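Local coordinates for protein BauA (Acinetobacter baumannii, PDB 6HCP) that serves as the outer-membrane receptor for ferric preacinetobactin and probably carries this iron siderophore into the cell as a TonB-dependent transporter, at residues Ala216-Ser221 with Pro269-Thr274; Thr329-Ser334 with Pro390-Ile395. All blocks are in the same frame, centred on the assembly; numbering follows the deposited sequence. Where two conformers were deposited one is given.

Contact 1 (Ala216-Ser221 with Pro269-Thr274); sequences AVNDQS and PPKADT
The backbone N-H of Asn218 runs almost straight into the carbonyl of Asp273, with 2.9 Å between Asn218 N and Asp273 O and an angle of 169° at the hydrogen. The donor lies in the carbonyl plane. This hydrogen bond joins two loops at the extracellular end of the TonB-dependent receptor barrel: one links strands 202-212 and 221-234, the other precedes strand 282-297. Both are locally folded, as a type II turn from Val217 to Gln220 and a type I turn from Lys271 to Thr274.

Most of the close packing is at this carbonyl. Val217 CG1, set anti to the backbone N (chi1 169°), comes alongside at 3.6 Å from Asp273 O, while Asn218 CG lies 3.3 Å from that oxygen. A second contact sets Asp273 CB 3.6 Å from Ala216 O. Val217 is buried, and its side chain also touches Ser97 and Pro695.

Further out along the Asn218 side chain the polar groups fit more loosely. The Asn218 amide and Asp273 carboxylate planes are 47° apart and place acceptor beside acceptor, Asn218 OD1 being 3.7 Å from Asp273 OD2. At the amide's other end Asn218 ND2 and Lys271 NZ, both donors, stand 3.4 Å apart without bonding. The lysine chain runs extended until its last bend and delivers Lys271 NZ to the syn side of its own loop's carboxylate, out of the carboxylate plane and 2.8 Å from Asp273 OD1. A bound ethanediol lies close to the Asn218 side chain, and Asp219 forms a salt bridge with Lys268 of the second subunit.

The opposite charges of Lys271 and Asp273 thus meet within one loop; a single backbone hydrogen bond joins the two segments, while the side chains that meet add packing and no hydrogen bond of their own.

Contact 2 (Thr329-Ser334 with Pro390-Ile395); sequences TGTLSS and PVITNI
Val391 O is gripped twice, by the backbone N-H of Ser334 (Ser334 N to Val391 O, 2.9 Å) and by a water that donates to it. The motif is an antiparallel strand pair on the extracellular side of the barrel, where 391-394 is a short strand in the connection between strands 361-381 and 412-431. Segments 391-394 and 331-334 run 152° apart. On its other edge strand 331-358 pairs with strand 320-325, Ser333 bonding Thr324.

The hydrogen-bonded pairs are Leu332 with Thr393 and Ser334 with Val391. Between the first two, the N-H of each meets the other's carbonyl, at 2.8 Å for Leu332 N to Thr393 O. On that face Thr393 OG1, held between its backbone N and carbonyl carbon (chi1 63°), lies alongside the leucine, 3.6 Å from Leu332 CD2. The water on Val391 O also bonds this hydroxyl and Ser334 OG, so it bridges both strands.

The other face carries Ser333, whose OG reaches Pro390 CB at 3.4 Å, and Ile392, whose CG2 sits 4.1 Å from Thr331 CG2.

Just past the strands, Ile395 N bonds Gly330 O. From the last strand residue, the Asn394 amide turns back beside Gly330, with OD1 taking the N-H of Tyr396. Asn394 ND2 bonds a water shared with Thr331 OG1 and donates a hydrogen bond to Thr329 O at 3.0 Å, from 52° out of that carbonyl's plane.

Overall arrangement
Contacts 1 and 2 both lie well away from the centre of the chain, on the same side of it, with centres about 16 Å apart. Contact 1 is a surface meeting of two loops with no regular strand, joined by one backbone bond across it. Contact 2 is partly buried and belongs to a strand pair: it repeats backbone pairing and adds water bridges between the strands and an asparagine amide at one end. The charged groups are confined to the loops of contact 1, whereas contact 2 works with hydroxyls, amides and aliphatic groups. The two touch where Ile395 O packs against Pro270 CG at 3.5 Å, so the 269-274 loop touches both 216-221 and 390-395.

Contact 1 (Ala216-Ser221 with Pro269-Thr274)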
# COMPACT_ATOMS: atom_id res chain seq x y z
N ALA A 216 9.50 5.34 -11.05
CA ALA A 216 9.15 4.78 -9.74
C ALA A 216 10.39 4.60 -8.88
O ALA A 216 10.30 4.48 -7.66
CB ALA A 216 8.40 3.49 -9.91
N VAL A 217 11.57 4.57 -9.50
CA VAL A 217 12.81 4.48 -8.76
C VAL A 217 13.20 5.89 -8.29
O VAL A 217 13.09 6.84 -9.07
CB VAL A 217 13.90 3.83 -9.63
CG1 VAL A 217 15.29 3.95 -9.04
CG2 VAL A 217 13.55 2.36 -9.88
N ASN A 218 13.83 5.99 -7.11
CA ASN A 218 14.34 7.28 -6.62
C ASN A 218 15.30 7.91 -7.64
O ASN A 218 16.23 7.26 -8.11
CB ASN A 218 15.10 7.16 -5.30
CG ASN A 218 14.23 6.75 -4.12
OD1 ASN A 218 13.01 6.83 -4.18
ND2 ASN A 218 14.87 6.29 -3.05
N ASP A 219 15.06 9.19 -7.94
CA ASP A 219 15.95 10.02 -8.77
C ASP A 219 16.12 9.43 -10.18
O ASP A 219 17.08 9.76 -10.87
CB ASP A 219 17.35 10.12 -8.17
CG ASP A 219 17.40 10.93 -6.88
OD1 ASP A 219 16.52 11.81 -6.72
OD2 ASP A 219 18.24 10.59 -6.01
N GLN A 220 15.16 8.64 -10.62
CA GLN A 220 15.17 8.11 -11.99
C GLN A 220 14.03 8.77 -12.76
O GLN A 220 12.93 8.85 -12.27
CB GLN A 220 14.99 6.60 -11.96
CG GLN A 220 15.16 5.93 -13.32
CD GLN A 220 15.09 4.43 -13.18
OE1 GLN A 220 14.02 3.84 -13.23
NE2 GLN A 220 16.24 3.80 -12.93
N SER A 221 14.33 9.25 -13.96
CA SER A 221 13.32 9.76 -14.85
C SER A 221 13.49 9.11 -16.23
O SER A 221 14.59 8.72 -16.61
CB SER A 221 13.40 11.27 -14.93
OG SER A 221 14.60 11.66 -15.55
N PRO A 269 19.03 -6.90 0.20
CA PRO A 269 18.70 -5.82 -0.72
C PRO A 269 18.11 -4.63 0.02
O PRO A 269 17.34 -4.79 0.95
CB PRO A 269 17.68 -6.44 -1.69
CG PRO A 269 17.13 -7.64 -0.98
CD PRO A 269 18.22 -8.11 -0.04
N PRO A 270 18.56 -3.41 -0.32
CA PRO A 270 17.88 -2.18 0.10
C PRO A 270 16.45 -2.18 -0.42
O PRO A 270 16.08 -3.01 -1.27
CB PRO A 270 18.68 -1.05 -0.60
CG PRO A 270 20.00 -1.68 -0.95
CD PRO A 270 19.69 -3.14 -1.21
N LYS A 271 15.66 -1.19 0.00
CA LYS A 271 14.27 -1.13 -0.44
C LYS A 271 14.24 -0.99 -1.97
O LYS A 271 15.16 -0.41 -2.59
CB LYS A 271 13.51 -0.02 0.30
CG LYS A 271 14.08 1.38 0.20
CD LYS A 271 13.25 2.38 1.00
CE LYS A 271 13.80 3.79 0.96
NZ LYS A 271 13.89 4.31 -0.43
N ALA A 272 13.13 -1.44 -2.54
CA ALA A 272 13.03 -1.72 -3.97
C ALA A 272 13.20 -0.46 -4.82
O ALA A 272 13.62 -0.56 -5.98
CB ALA A 272 11.72 -2.43 -4.26
N ASP A 273 12.91 0.74 -4.27
CA ASP A 273 12.97 1.96 -5.08
C ASP A 273 14.35 2.64 -4.96
O ASP A 273 14.53 3.71 -5.49
CB ASP A 273 11.84 2.94 -4.75
CG ASP A 273 11.77 3.37 -3.28
OD1 ASP A 273 12.61 2.90 -2.49
OD2 ASP A 273 10.85 4.13 -2.94
N THR A 274 15.34 1.97 -4.39
CA THR A 274 16.69 2.49 -4.25
C THR A 274 17.37 2.48 -5.63
O THR A 274 17.37 1.48 -6.30
CB THR A 274 17.49 1.64 -3.26
OG1 THR A 274 16.80 1.57 -2.00
CG2 THR A 274 18.90 2.13 -3.04

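Contact 2 (Thr329-Ser334 with Pro390-Ile395)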
# COMPACT_ATOMS: atom_id res chain seq x y z
N THR A 329 28.66 -4.25 5.53
CA THR A 329 27.97 -3.08 6.06
C THR A 329 27.25 -2.32 4.94
O THR A 329 26.51 -1.36 5.21
CB THR A 329 28.91 -2.11 6.79
OG1 THR A 329 29.85 -1.60 5.84
CG2 THR A 329 29.65 -2.75 7.95
N GLY A 330 27.59 -2.61 3.68
CA GLY A 330 26.95 -2.00 2.53
C GLY A 330 27.83 -1.02 1.77
O GLY A 330 27.36 -0.40 0.81
N THR A 331 29.11 -0.93 2.12
CA THR A 331 30.04 -0.04 1.42
C THR A 331 30.07 -0.39 -0.08
O THR A 331 30.18 -1.55 -0.47
CB THR A 331 31.44 -0.11 2.03
OG1 THR A 331 31.32 0.12 3.44
CG2 THR A 331 32.37 0.92 1.40
N LEU A 332 29.95 0.65 -0.91
CA LEU A 332 29.92 0.55 -2.36
C LEU A 332 31.00 1.46 -2.95
O LEU A 332 31.11 2.62 -2.60
CB LEU A 332 28.54 0.94 -2.89
CG LEU A 332 28.30 0.70 -4.38
CD1 LEU A 332 28.16 -0.79 -4.65
CD2 LEU A 332 27.07 1.44 -4.87
N SER A 333 31.82 0.89 -3.84
CA SER A 333 32.87 1.61 -4.55
C SER A 333 32.52 1.60 -6.04
O SER A 333 32.46 0.53 -6.65
CB SER A 333 34.22 0.96 -4.29
OG SER A 333 35.24 1.64 -5.00
N SER A 334 32.29 2.79 -6.60
CA SER A 334 31.85 2.92 -7.97
C SER A 334 32.93 3.63 -8.80
O SER A 334 33.24 4.81 -8.59
CB SER A 334 30.50 3.61 -8.06
OG SER A 334 29.50 2.94 -7.30
N PRO A 390 37.42 6.29 -7.42
CA PRO A 390 36.09 5.71 -7.26
C PRO A 390 35.27 6.52 -6.25
O PRO A 390 35.83 7.16 -5.35
CB PRO A 390 36.37 4.28 -6.77
CG PRO A 390 37.75 4.34 -6.16
CD PRO A 390 38.50 5.41 -6.93
N VAL A 391 33.96 6.58 -6.48
CA VAL A 391 33.03 7.21 -5.58
C VAL A 391 32.60 6.18 -4.54
O VAL A 391 32.16 5.08 -4.88
CB VAL A 391 31.83 7.77 -6.36
CG1 VAL A 391 30.82 8.44 -5.43
CG2 VAL A 391 32.28 8.75 -7.45
N ILE A 392 32.74 6.54 -3.25
CA ILE A 392 32.46 5.63 -2.16
C ILE A 392 31.13 6.02 -1.53
O ILE A 392 30.96 7.17 -1.13
CB ILE A 392 33.58 5.63 -1.09
CG1 ILE A 392 34.97 5.41 -1.69
CG2 ILE A 392 33.27 4.62 0.00
CD1 ILE A 392 35.13 4.12 -2.44
N THR A 393 30.17 5.09 -1.56
CA THR A 393 28.86 5.31 -0.97
C THR A 393 28.54 4.11 -0.09
O THR A 393 29.38 3.21 0.13
CB THR A 393 27.78 5.55 -2.04
OG1 THR A 393 27.65 4.38 -2.86
CG2 THR A 393 28.07 6.74 -2.92
N ASN A 394 27.29 4.04 0.35
CA ASN A 394 26.78 2.85 1.04
C ASN A 394 25.41 2.54 0.45
O ASN A 394 24.59 3.45 0.28
CB ASN A 394 26.77 3.09 2.56
CG ASN A 394 26.34 1.87 3.34
OD1 ASN A 394 25.20 1.41 3.25
ND2 ASN A 394 27.28 1.30 4.09
N ILE A 395 25.13 1.26 0.17
CA ILE A 395 23.90 0.89 -0.53
C ILE A 395 22.67 1.23 0.32
O ILE A 395 21.58 1.34 -0.23
CB ILE A 395 23.86 -0.58 -0.96
CG1 ILE A 395 23.78 -1.54 0.23
CG2 ILE A 395 25.05 -0.90 -1.87
CD1 ILE A 395 23.66 -2.99 -0.16
O HOH W 1 29.91 2.24 4.24
O HOH W 2 29.58 4.04 -4.85